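Local coordinates for amidohydrolase 3 domain-containing protein (Pyrococcus furiosus, PDB 3ICJ) that binds two zinc ions and is probably a metal-dependent hydrolase of the amidohydrolase family, acting on carbon-nitrogen bonds other than peptide bonds, at residues 53-58 with 66-71; 39-44 with 73-78; 235-240 with 493-498; 62-67 with 489-494. All blocks are in the same frame, centred on the assembly; numbering follows the deposited sequence.

Contact 1: 53-58 with 66-71; sequences KKVSGL and LYAGDS
The carbonyl oxygen of G69 is gripped by two consecutive amides, G57 N at 2.8 Å and S56 N at 3.1 Å, the mark of a classic beta bulge. In return G69 N gives a nearly straight bond (171°) to G57 O, which completes an antiparallel hydrogen-bonded pair. One step along, L58 and A68 form a non-hydrogen-bonded pair, and L58 CD1 rests on A68 CB at 3.7 Å. V55 lays CB and CG1 against the backbone of G69. Glycine suits position 69 because the Y67 hydroxyl, met weakly by D70 N, occupies the space where a side chain would stand. At G57 it is S71 CA and D70 O that close in on that space, so glycine fits there too. S56 OG, turned between its own N and carbonyl carbon (chi1 58°), accepts from S71 N at 2.9 Å; the hydroxyl of S71 accepts from N42 N. Farther out, V55 packs on I45 and T47 of strand 44-49. The S56 hydroxyl thus takes up a backbone N-H of the first helical turn, and the two-donor grip on G69 O lets the strand carry one extra residue without wasting an amide.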
loop_
_atom_site.group_PDB
_atom_site.type_symbol
_atom_site.label_atom_id
_atom_site.label_comp_id
_atom_site.label_asym_id
_atom_site.label_seq_id
_atom_site.Cartn_x
_atom_site.Cartn_y
_atom_site.Cartn_z
ATOM N N LYS A 53 -22.671 11.469 9.479
ATOM C CA LYS A 53 -23.589 11.174 10.569
ATOM C C LYS A 53 -22.828 11.156 11.876
ATOM O O LYS A 53 -21.829 10.449 12.013
ATOM C CB LYS A 53 -24.313 9.839 10.341
ATOM C CG LYS A 53 -25.510 9.632 11.263
ATOM C CD LYS A 53 -25.885 8.168 11.381
ATOM C CE LYS A 53 -26.516 7.874 12.732
ATOM N NZ LYS A 53 -25.896 6.642 13.311
ATOM N N LYS A 54 -23.313 11.951 12.827
ATOM C CA LYS A 54 -22.722 12.066 14.147
ATOM C C LYS A 54 -23.702 11.539 15.194
ATOM O O LYS A 54 -24.918 11.771 15.093
ATOM C CB LYS A 54 -22.405 13.536 14.463
ATOM C CG LYS A 54 -21.516 14.214 13.443
ATOM C CD LYS A 54 -21.746 15.724 13.356
ATOM C CE LYS A 54 -20.702 16.500 14.133
ATOM N NZ LYS A 54 -21.013 17.959 14.148
ATOM N N VAL A 55 -23.165 10.827 16.183
ATOM C CA VAL A 55 -23.907 10.403 17.375
ATOM C C VAL A 55 -23.113 10.851 18.601
ATOM O O VAL A 55 -21.984 11.311 18.462
ATOM C CB VAL A 55 -24.187 8.855 17.429
ATOM C CG1 VAL A 55 -25.063 8.410 16.247
ATOM C CG2 VAL A 55 -22.876 8.021 17.524
ATOM N N SER A 56 -23.704 10.743 19.792
ATOM C CA SER A 56 -23.007 11.132 21.026
ATOM C C SER A 56 -22.600 9.950 21.922
ATOM O O SER A 56 -21.875 10.140 22.897
ATOM C CB SER A 56 -23.817 12.166 21.823
ATOM O OG SER A 56 -25.097 11.668 22.151
ATOM N N GLY A 57 -23.046 8.742 21.579
ATOM C CA GLY A 57 -22.701 7.540 22.357
ATOM C C GLY A 57 -22.540 6.301 21.496
ATOM O O GLY A 57 -23.281 6.110 20.524
ATOM N N LEU A 58 -21.572 5.453 21.852
ATOM C CA LEU A 58 -21.308 4.234 21.099
ATOM C C LEU A 58 -21.108 3.069 22.036
ATOM O O LEU A 58 -20.216 3.109 22.890
ATOM C CB LEU A 58 -20.061 4.411 20.223
ATOM C CG LEU A 58 -19.844 3.419 19.084
ATOM C CD1 LEU A 58 -20.869 3.629 17.999
ATOM C CD2 LEU A 58 -18.418 3.568 18.534
ATOM N N LEU A 66 -22.679 -2.228 18.822
ATOM C CA LEU A 66 -23.946 -2.742 19.316
ATOM C C LEU A 66 -25.031 -1.670 19.178
ATOM O O LEU A 66 -26.193 -1.968 18.867
ATOM C CB LEU A 66 -23.789 -3.129 20.798
ATOM C CG LEU A 66 -25.091 -3.601 21.453
ATOM C CD1 LEU A 66 -25.473 -4.945 20.856
ATOM C CD2 LEU A 66 -24.994 -3.677 22.931
ATOM N N TYR A 67 -24.635 -0.424 19.437
ATOM C CA TYR A 67 -25.541 0.722 19.437
ATOM C C TYR A 67 -24.750 1.987 19.073
ATOM O O TYR A 67 -23.651 2.219 19.577
ATOM C CB TYR A 67 -26.226 0.869 20.834
ATOM C CG TYR A 67 -27.087 2.107 20.965
ATOM C CD1 TYR A 67 -28.381 2.139 20.437
ATOM C CD2 TYR A 67 -26.590 3.262 21.571
ATOM C CE1 TYR A 67 -29.154 3.294 20.523
ATOM C CE2 TYR A 67 -27.350 4.409 21.670
ATOM C CZ TYR A 67 -28.626 4.427 21.141
ATOM O OH TYR A 67 -29.384 5.582 21.246
ATOM N N ALA A 68 -25.340 2.811 18.213
ATOM C CA ALA A 68 -24.837 4.154 17.920
ATOM C C ALA A 68 -26.012 5.137 18.026
ATOM O O ALA A 68 -27.007 4.989 17.310
ATOM C CB ALA A 68 -24.221 4.186 16.508
ATOM N N GLY A 69 -25.930 6.104 18.949
ATOM C CA GLY A 69 -27.057 7.029 19.190
ATOM C C GLY A 69 -26.779 7.962 20.348
ATOM O O GLY A 69 -25.643 8.415 20.512
ATOM N N ASP A 70 -27.820 8.229 21.142
ATOM C CA ASP A 70 -27.763 9.098 22.341
ATOM C C ASP A 70 -26.772 8.600 23.385
ATOM O O ASP A 70 -26.772 7.416 23.735
ATOM C CB ASP A 70 -29.138 9.195 23.034
ATOM C CG ASP A 70 -30.246 9.665 22.105
ATOM O OD1 ASP A 70 -30.019 10.620 21.332
ATOM O OD2 ASP A 70 -31.356 9.087 22.167
ATOM N N SER A 71 -25.960 9.527 23.892
ATOM C CA SER A 71 -25.038 9.277 24.999
ATOM C C SER A 71 -25.739 8.630 26.213
ATOM O O SER A 71 -25.229 7.651 26.775
ATOM C CB SER A 71 -24.346 10.587 25.413
ATOM O OG SER A 71 -23.454 10.391 26.502
#

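Contact 2: 39-44 with 73-78; sequences ALINGT and TALRIA
A39 and I41 both direct their side chains from strand 37-41 onto helix 71-81, while L40 between them points away, the alternation expected of a strand with a helix on one face. A39 meets the helix with its methyl: CB lies 3.7 Å from A78 CB and equally close to A74 O, a carbonyl already engaged by A78 N one turn on. A single methyl on each partner allows this close approach, and the axis of helix 73-78 passes 8.1 Å from that of strand 39-41.

I41 divides its two branches between neighbouring helical residues. Its CG2 is anti to the carbonyl carbon and comes 4.1 Å from A74 CB, reaching L75 N at a similar distance. The other branch, with CG1 set between the backbone N and the carbonyl carbon (chi1 60°), carries CD1 outward to L75 CD1 at 4.2 Å. L75 comes in from the side of the helix to meet it. Small residues thus line the near side of the helix, I41 fills the middle, and L75 closes the contact from the flank. Every touch is apolar or van der Waals, and strand 39-41 and helix 73-78 run roughly antiparallel, at 149°.

The helix packs on one face of the four-stranded mixed sheet, running roughly antiparallel to strand 37-41. I85 of strand 84-87 touches I41, L75 and A78, V59 of strand 57-61 touches A39 and A74, and Y67 of strand 64-69 packs against T73 and I77 at the far edge.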
loop_
_atom_site.group_PDB
_atom_site.type_symbol
_atom_site.label_atom_id
_atom_site.label_comp_id
_atom_site.label_asym_id
_atom_site.label_seq_id
_atom_site.Cartn_x
_atom_site.Cartn_y
_atom_site.Cartn_z
ATOM N N ALA A 39 -18.949 1.331 26.508
ATOM C CA ALA A 39 -19.694 2.453 25.993
ATOM C C ALA A 39 -18.791 3.689 26.009
ATOM O O ALA A 39 -18.240 4.050 27.046
ATOM C CB ALA A 39 -20.975 2.683 26.812
ATOM N N LEU A 40 -18.609 4.296 24.842
ATOM C CA LEU A 40 -17.930 5.592 24.714
ATOM C C LEU A 40 -19.030 6.646 24.719
ATOM O O LEU A 40 -19.894 6.647 23.840
ATOM C CB LEU A 40 -17.130 5.664 23.403
ATOM C CG LEU A 40 -16.343 4.436 22.954
ATOM C CD1 LEU A 40 -15.795 4.670 21.556
ATOM C CD2 LEU A 40 -15.210 4.137 23.914
ATOM N N ILE A 41 -19.016 7.529 25.718
ATOM C CA ILE A 41 -20.105 8.505 25.930
ATOM C C ILE A 41 -19.579 9.944 26.006
ATOM O O ILE A 41 -18.361 10.148 26.020
ATOM C CB ILE A 41 -20.948 8.158 27.195
ATOM C CG1 ILE A 41 -20.091 8.150 28.464
ATOM C CG2 ILE A 41 -21.656 6.791 27.040
ATOM C CD1 ILE A 41 -20.893 8.421 29.686
ATOM N N ASN A 42 -20.485 10.928 26.037
ATOM C CA ASN A 42 -20.130 12.351 26.251
ATOM C C ASN A 42 -19.053 12.889 25.262
ATOM O O ASN A 42 -18.116 13.604 25.635
ATOM C CB ASN A 42 -19.775 12.594 27.740
ATOM C CG ASN A 42 -19.659 14.071 28.105
ATOM O OD1 ASN A 42 -20.392 14.915 27.587
ATOM N ND2 ASN A 42 -18.736 14.383 29.022
ATOM N N GLY A 43 -19.196 12.514 23.993
ATOM C CA GLY A 43 -18.324 13.032 22.935
ATOM C C GLY A 43 -19.036 13.048 21.598
ATOM O O GLY A 43 -20.252 12.866 21.541
ATOM N N THR A 44 -18.282 13.284 20.525
ATOM C CA THR A 44 -18.849 13.326 19.179
ATOM C C THR A 44 -18.287 12.170 18.372
ATOM O O THR A 44 -17.085 12.113 18.130
ATOM C CB THR A 44 -18.524 14.636 18.446
ATOM O OG1 THR A 44 -19.015 15.751 19.190
ATOM C CG2 THR A 44 -19.156 14.653 17.051
ATOM N N THR A 73 -28.686 6.900 26.325
ATOM C CA THR A 73 -29.122 5.548 25.979
ATOM C C THR A 73 -27.935 4.569 26.035
ATOM O O THR A 73 -28.049 3.474 26.597
ATOM C CB THR A 73 -29.776 5.530 24.580
ATOM O OG1 THR A 73 -30.893 6.419 24.587
ATOM C CG2 THR A 73 -30.261 4.122 24.186
ATOM N N ALA A 74 -26.798 4.984 25.472
ATOM C CA ALA A 74 -25.553 4.219 25.537
ATOM C C ALA A 74 -25.079 3.973 26.981
ATOM O O ALA A 74 -24.606 2.886 27.311
ATOM C CB ALA A 74 -24.460 4.929 24.757
ATOM N N LEU A 75 -25.208 4.997 27.820
ATOM C CA LEU A 75 -24.861 4.887 29.229
ATOM C C LEU A 75 -25.775 3.872 29.929
ATOM O O LEU A 75 -25.304 3.012 30.684
ATOM C CB LEU A 75 -24.905 6.266 29.891
ATOM C CG LEU A 75 -24.646 6.369 31.391
ATOM C CD1 LEU A 75 -23.331 5.699 31.785
ATOM C CD2 LEU A 75 -24.647 7.833 31.828
ATOM N N ARG A 76 -27.072 3.958 29.645
ATOM C CA ARG A 76 -28.069 3.079 30.249
ATOM C C ARG A 76 -27.868 1.614 29.822
ATOM O O ARG A 76 -28.040 0.717 30.635
ATOM C CB ARG A 76 -29.480 3.567 29.897
ATOM C CG ARG A 76 -30.620 2.925 30.671
ATOM C CD ARG A 76 -30.874 3.588 32.021
ATOM N NE ARG A 76 -30.407 2.758 33.129
ATOM C CZ ARG A 76 -31.108 1.763 33.674
ATOM N NH1 ARG A 76 -30.592 1.074 34.687
ATOM N NH2 ARG A 76 -32.319 1.450 33.210
ATOM N N ILE A 77 -27.519 1.384 28.554
ATOM C CA ILE A 77 -27.255 0.018 28.069
ATOM C C ILE A 77 -26.080 -0.625 28.830
ATOM O O ILE A 77 -26.179 -1.762 29.325
ATOM C CB ILE A 77 -27.032 -0.025 26.533
ATOM C CG1 ILE A 77 -28.325 0.337 25.798
ATOM C CG2 ILE A 77 -26.545 -1.425 26.077
ATOM C CD1 ILE A 77 -28.189 0.446 24.252
ATOM N N ALA A 78 -24.996 0.134 28.962
ATOM C CA ALA A 78 -23.793 -0.321 29.649
ATOM C C ALA A 78 -23.993 -0.486 31.153
ATOM O O ALA A 78 -23.376 -1.364 31.775
ATOM C CB ALA A 78 -22.646 0.624 29.365
#

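Contact 3: 235-240 with 493-498; sequences GVHSVG and EYIILD
Strand 236-244 and its parallel neighbour 92-102, which leads to the zinc ligands H101 and H103, probably belong to the (beta/alpha)8-type barrel usual in amidohydrolases. Strand 494-497 pairs antiparallel with 92-102, and the beginnings of 236-244 and 494-497 meet through side chains, above all through a histidine-carboxylate hydrogen bond. H237 ND1 donates to E493 OE1 at 2.9 Å. The acceptor lies close to the plane of the imidazole, but it is approached on its anti side and somewhat out of the carboxylate plane; ring and carboxylate planes stand 87° apart. E493 bends at chi2 (-72°), which turns OE1 to H237 ND1, beside H237 CB. Its other oxygen, OE2, is held by a salt bridge to R289 and a hydrogen bond from N264, so three donors share the carboxylate; R289 would probably help keep it charged. Glutamate suits a place with so many donors.

Before the strand, G235 ends helix 217-233 in a Schellman motif. Its positive phi is easily taken by glycine, and I495 CD1 crowds the side where a CB would stand. I495 has CG2 anti to the carbonyl carbon, and that methyl serves both partners: it lies 3.8 Å from G235 O and 3.8 Å from H237 NE2.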
loop_
_atom_site.group_PDB
_atom_site.type_symbol
_atom_site.label_atom_id
_atom_site.label_comp_id
_atom_site.label_asym_id
_atom_site.label_seq_id
_atom_site.Cartn_x
_atom_site.Cartn_y
_atom_site.Cartn_z
ATOM N N GLY A 235 -3.200 5.547 13.160
ATOM C CA GLY A 235 -4.646 5.349 13.109
ATOM C C GLY A 235 -5.180 4.445 12.005
ATOM O O GLY A 235 -6.375 4.474 11.710
ATOM N N VAL A 236 -4.303 3.643 11.396
ATOM C CA VAL A 236 -4.683 2.709 10.334
ATOM C C VAL A 236 -4.831 1.317 10.952
ATOM O O VAL A 236 -3.861 0.751 11.501
ATOM C CB VAL A 236 -3.618 2.666 9.167
ATOM C CG1 VAL A 236 -4.029 1.678 8.065
ATOM C CG2 VAL A 236 -3.373 4.059 8.592
ATOM N N HIS A 237 -6.039 0.773 10.892
ATOM C CA HIS A 237 -6.332 -0.520 11.533
ATOM C C HIS A 237 -6.594 -1.659 10.550
ATOM O O HIS A 237 -6.789 -2.790 10.980
ATOM C CB HIS A 237 -7.548 -0.409 12.459
ATOM C CG HIS A 237 -7.332 0.431 13.679
ATOM N ND1 HIS A 237 -8.151 0.337 14.783
ATOM C CD2 HIS A 237 -6.444 1.417 13.954
ATOM C CE1 HIS A 237 -7.755 1.203 15.702
ATOM N NE2 HIS A 237 -6.729 1.881 15.216
ATOM N N SER A 238 -6.664 -1.350 9.251
ATOM C CA SER A 238 -6.920 -2.364 8.210
ATOM C C SER A 238 -6.144 -2.004 6.952
ATOM O O SER A 238 -5.995 -0.816 6.638
ATOM C CB SER A 238 -8.427 -2.480 7.871
ATOM O OG SER A 238 -9.264 -2.394 9.017
ATOM N N VAL A 239 -5.636 -3.016 6.245
ATOM C CA VAL A 239 -4.805 -2.805 5.063
ATOM C C VAL A 239 -5.126 -3.814 3.971
ATOM O O VAL A 239 -5.489 -4.962 4.252
ATOM C CB VAL A 239 -3.263 -2.851 5.346
ATOM C CG1 VAL A 239 -2.827 -1.691 6.241
ATOM C CG2 VAL A 239 -2.841 -4.179 5.969
ATOM N N GLY A 240 -5.031 -3.376 2.722
ATOM C CA GLY A 240 -4.937 -4.326 1.625
ATOM C C GLY A 240 -3.457 -4.538 1.444
ATOM O O GLY A 240 -2.728 -3.599 1.087
ATOM N N GLU A 493 -13.605 -0.611 14.700
ATOM C CA GLU A 493 -12.275 -0.058 14.483
ATOM C C GLU A 493 -12.459 1.446 14.491
ATOM O O GLU A 493 -13.063 2.020 13.586
ATOM C CB GLU A 493 -11.647 -0.549 13.163
ATOM C CG GLU A 493 -11.542 -2.072 13.001
ATOM C CD GLU A 493 -10.479 -2.732 13.870
ATOM O OE1 GLU A 493 -9.763 -2.034 14.627
ATOM O OE2 GLU A 493 -10.363 -3.965 13.798
ATOM N N TYR A 494 -12.000 2.075 15.564
ATOM C CA TYR A 494 -12.199 3.496 15.743
ATOM C C TYR A 494 -10.942 4.158 16.232
ATOM O O TYR A 494 -10.082 3.512 16.850
ATOM C CB TYR A 494 -13.349 3.773 16.734
ATOM C CG TYR A 494 -13.099 3.242 18.139
ATOM C CD1 TYR A 494 -12.452 4.023 19.102
ATOM C CD2 TYR A 494 -13.543 1.971 18.514
ATOM C CE1 TYR A 494 -12.231 3.544 20.385
ATOM C CE2 TYR A 494 -13.330 1.484 19.802
ATOM C CZ TYR A 494 -12.677 2.272 20.729
ATOM O OH TYR A 494 -12.467 1.785 21.997
ATOM N N ILE A 495 -10.846 5.461 15.993
ATOM C CA ILE A 495 -9.753 6.231 16.565
ATOM C C ILE A 495 -10.339 7.430 17.310
ATOM O O ILE A 495 -11.433 7.892 16.987
ATOM C CB ILE A 495 -8.703 6.666 15.494
ATOM C CG1 ILE A 495 -9.374 7.428 14.343
ATOM C CG2 ILE A 495 -7.922 5.447 14.992
ATOM C CD1 ILE A 495 -8.413 8.040 13.328
ATOM N N ILE A 496 -9.616 7.901 18.321
ATOM C CA ILE A 496 -10.070 9.005 19.171
ATOM C C ILE A 496 -9.172 10.223 18.931
ATOM O O ILE A 496 -7.952 10.134 19.019
ATOM C CB ILE A 496 -10.080 8.610 20.677
ATOM C CG1 ILE A 496 -10.956 7.361 20.900
ATOM C CG2 ILE A 496 -10.537 9.788 21.564
ATOM C CD1 ILE A 496 -10.810 6.732 22.283
ATOM N N LEU A 497 -9.798 11.355 18.626
ATOM C CA LEU A 497 -9.084 12.570 18.248
ATOM C C LEU A 497 -9.463 13.728 19.191
ATOM O O LEU A 497 -10.625 13.833 19.624
ATOM C CB LEU A 497 -9.429 12.922 16.787
ATOM C CG LEU A 497 -9.049 11.920 15.693
ATOM C CD1 LEU A 497 -9.806 12.211 14.421
ATOM C CD2 LEU A 497 -7.531 11.932 15.453
ATOM N N ASP A 498 -8.477 14.562 19.525
ATOM C CA ASP A 498 -8.707 15.788 20.297
ATOM C C ASP A 498 -9.483 16.850 19.514
ATOM O O ASP A 498 -10.313 17.543 20.084
ATOM C CB ASP A 498 -7.381 16.389 20.781
ATOM C CG ASP A 498 -6.710 15.545 21.844
ATOM O OD1 ASP A 498 -7.410 14.791 22.556
ATOM O OD2 ASP A 498 -5.473 15.637 21.965
#

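Contact 4: 62-67 with 489-494; sequences NERVLY and GFRAEY
V65 has both its backbone polar atoms taken by the loop 489-494: V65 N donates to F490 O at 2.9 Å, and V65 O accepts from G489 N at the same distance. Beside this pair, A492 N gives a straight bond (169°) to E63 O at 3.0 Å. F490 O also receives a CA-H contact from R64, and E63 O one from R491.

The carbonyl of G489 is met by a side chain. R64 bends at chi2 (-123°), which brings NH1 to G489 O at 3.3 Å, nearly in line with the C=O and with the oxygen near the guanidinium plane; the same nitrogen forms a salt bridge to D482. Over one face of that guanidinium lies R491 CG, 3.9 Å above its centre. R491 runs alongside in the same direction, extended from CG to NE, and its own guanidinium has R64 NH2 over one face. The two arginines come within 3.2 Å at R64 NH2 and R491 NH1, both donors. D482 also pairs with R491 NE, and E286 with R491 NH1, so these carboxylates probably offset the crowding of like charges. Arginine suits both places, since its aliphatic part can lie over a guanidinium face while its rim N-H groups still donate.

G489 has a positive phi (96°), which glycine accepts readily, while V65 and A492 meet through methyls beside L58 and I60. A492 is the centre of an inverse gamma turn, and a single backbone beta bridge links R64 and R491: the loop joins the strand 64-69 edge by a short beta-like pairing.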
loop_
_atom_site.group_PDB
_atom_site.type_symbol
_atom_site.label_atom_id
_atom_site.label_comp_id
_atom_site.label_asym_id
_atom_site.label_seq_id
_atom_site.Cartn_x
_atom_site.Cartn_y
_atom_site.Cartn_z
ATOM N N ASN A 62 -17.750 -7.445 21.895
ATOM C CA ASN A 62 -17.126 -8.495 21.087
ATOM C C ASN A 62 -16.574 -7.938 19.755
ATOM O O ASN A 62 -16.658 -8.580 18.696
ATOM C CB ASN A 62 -18.089 -9.688 20.905
ATOM C CG ASN A 62 -18.408 -10.396 22.229
ATOM O OD1 ASN A 62 -17.572 -11.129 22.767
ATOM N ND2 ASN A 62 -19.622 -10.189 22.749
ATOM N N GLU A 63 -16.033 -6.721 19.839
ATOM C CA GLU A 63 -15.393 -6.013 18.708
ATOM C C GLU A 63 -16.354 -5.637 17.562
ATOM O O GLU A 63 -15.936 -5.488 16.420
ATOM C CB GLU A 63 -14.162 -6.781 18.196
ATOM C CG GLU A 63 -13.078 -6.926 19.250
ATOM C CD GLU A 63 -12.583 -8.350 19.384
ATOM O OE1 GLU A 63 -12.040 -8.902 18.398
ATOM O OE2 GLU A 63 -12.737 -8.915 20.488
ATOM N N ARG A 64 -17.631 -5.472 17.887
ATOM C CA ARG A 64 -18.631 -4.950 16.957
ATOM C C ARG A 64 -19.435 -3.848 17.612
ATOM O O ARG A 64 -19.550 -3.812 18.831
ATOM C CB ARG A 64 -19.586 -6.044 16.510
ATOM C CG ARG A 64 -18.898 -7.293 16.033
ATOM C CD ARG A 64 -19.320 -7.588 14.641
ATOM N NE ARG A 64 -18.455 -8.571 14.016
ATOM C CZ ARG A 64 -18.427 -8.797 12.710
ATOM N NH1 ARG A 64 -19.220 -8.103 11.900
ATOM N NH2 ARG A 64 -17.610 -9.718 12.215
ATOM N N VAL A 65 -19.999 -2.960 16.799
ATOM C CA VAL A 65 -20.842 -1.882 17.294
ATOM C C VAL A 65 -22.223 -2.464 17.601
ATOM O O VAL A 65 -22.842 -3.105 16.759
ATOM C CB VAL A 65 -20.945 -0.709 16.271
ATOM C CG1 VAL A 65 -21.993 0.330 16.712
ATOM C CG2 VAL A 65 -19.570 -0.050 16.060
ATOM N N LEU A 66 -22.679 -2.228 18.822
ATOM C CA LEU A 66 -23.946 -2.742 19.316
ATOM C C LEU A 66 -25.031 -1.670 19.178
ATOM O O LEU A 66 -26.193 -1.968 18.867
ATOM C CB LEU A 66 -23.789 -3.129 20.798
ATOM C CG LEU A 66 -25.091 -3.601 21.453
ATOM C CD1 LEU A 66 -25.473 -4.945 20.856
ATOM C CD2 LEU A 66 -24.994 -3.677 22.931
ATOM N N TYR A 67 -24.635 -0.424 19.437
ATOM C CA TYR A 67 -25.541 0.722 19.437
ATOM C C TYR A 67 -24.750 1.987 19.073
ATOM O O TYR A 67 -23.651 2.219 19.577
ATOM C CB TYR A 67 -26.226 0.869 20.834
ATOM C CG TYR A 67 -27.087 2.107 20.965
ATOM C CD1 TYR A 67 -28.381 2.139 20.437
ATOM C CD2 TYR A 67 -26.590 3.262 21.571
ATOM C CE1 TYR A 67 -29.154 3.294 20.523
ATOM C CE2 TYR A 67 -27.350 4.409 21.670
ATOM C CZ TYR A 67 -28.626 4.427 21.141
ATOM O OH TYR A 67 -29.384 5.582 21.246
ATOM N N GLY A 489 -23.427 -3.273 13.965
ATOM C CA GLY A 489 -23.013 -4.461 13.203
ATOM C C GLY A 489 -21.619 -4.375 12.592
ATOM O O GLY A 489 -21.025 -5.403 12.242
ATOM N N PHE A 490 -21.104 -3.157 12.436
ATOM C CA PHE A 490 -19.756 -2.944 11.892
ATOM C C PHE A 490 -18.711 -3.328 12.926
ATOM O O PHE A 490 -18.957 -3.222 14.131
ATOM C CB PHE A 490 -19.550 -1.483 11.436
ATOM C CG PHE A 490 -20.117 -1.201 10.076
ATOM C CD1 PHE A 490 -21.489 -1.032 9.902
ATOM C CD2 PHE A 490 -19.285 -1.122 8.963
ATOM C CE1 PHE A 490 -22.034 -0.785 8.633
ATOM C CE2 PHE A 490 -19.816 -0.873 7.685
ATOM C CZ PHE A 490 -21.191 -0.703 7.522
ATOM N N ARG A 491 -17.561 -3.807 12.450
ATOM C CA ARG A 491 -16.423 -4.082 13.324
ATOM C C ARG A 491 -15.951 -2.765 13.930
ATOM O O ARG A 491 -15.846 -1.750 13.235
ATOM C CB ARG A 491 -15.279 -4.740 12.564
ATOM C CG ARG A 491 -15.507 -6.181 12.254
ATOM C CD ARG A 491 -14.588 -6.630 11.152
ATOM N NE ARG A 491 -14.951 -7.969 10.702
ATOM C CZ ARG A 491 -14.447 -9.088 11.207
ATOM N NH1 ARG A 491 -14.848 -10.261 10.741
ATOM N NH2 ARG A 491 -13.534 -9.038 12.171
ATOM N N ALA A 492 -15.694 -2.789 15.236
ATOM C CA ALA A 492 -15.428 -1.564 15.976
ATOM C C ALA A 492 -13.963 -1.169 15.853
ATOM O O ALA A 492 -13.174 -1.410 16.763
ATOM C CB ALA A 492 -15.836 -1.722 17.439
ATOM N N GLU A 493 -13.605 -0.611 14.700
ATOM C CA GLU A 493 -12.275 -0.058 14.483
ATOM C C GLU A 493 -12.459 1.446 14.491
ATOM O O GLU A 493 -13.063 2.020 13.586
ATOM C CB GLU A 493 -11.647 -0.549 13.163
ATOM C CG GLU A 493 -11.542 -2.072 13.001
ATOM C CD GLU A 493 -10.479 -2.732 13.870
ATOM O OE1 GLU A 493 -9.763 -2.034 14.627
ATOM O OE2 GLU A 493 -10.363 -3.965 13.798
ATOM N N TYR A 494 -12.000 2.075 15.564
ATOM C CA TYR A 494 -12.199 3.496 15.743
ATOM C C TYR A 494 -10.942 4.158 16.232
ATOM O O TYR A 494 -10.082 3.512 16.850
ATOM C CB TYR A 494 -13.349 3.773 16.734
ATOM C CG TYR A 494 -13.099 3.242 18.139
ATOM C CD1 TYR A 494 -12.452 4.023 19.102
ATOM C CD2 TYR A 494 -13.543 1.971 18.514
ATOM C CE1 TYR A 494 -12.231 3.544 20.385
ATOM C CE2 TYR A 494 -13.330 1.484 19.802
ATOM C CZ TYR A 494 -12.677 2.272 20.729
ATOM O OH TYR A 494 -12.467 1.785 21.997
#

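How the contacts relate
Contacts 1 and 2 lie 7 Å apart between centres and share the small mixed sheet with its covering helix; contact 1 is nested within the chain loop closed by contact 2, and L58 O takes L40 N at 2.8 Å between them. Contact 4, about 12 Å from contact 1 between centres, shares L66 and Y67 with it and ties the edge of that sheet to the late loop, which runs on into contact 3 through E493 and Y494. Y494 also touches L40, CE1 to CD1 at 3.9 Å, linking contacts 2 and 3. All four lie away from the two-zinc site, bridged by carboxylated K296, though contact 3 uses strand 236-244, a neighbour of the strand 92-102 that carries H101.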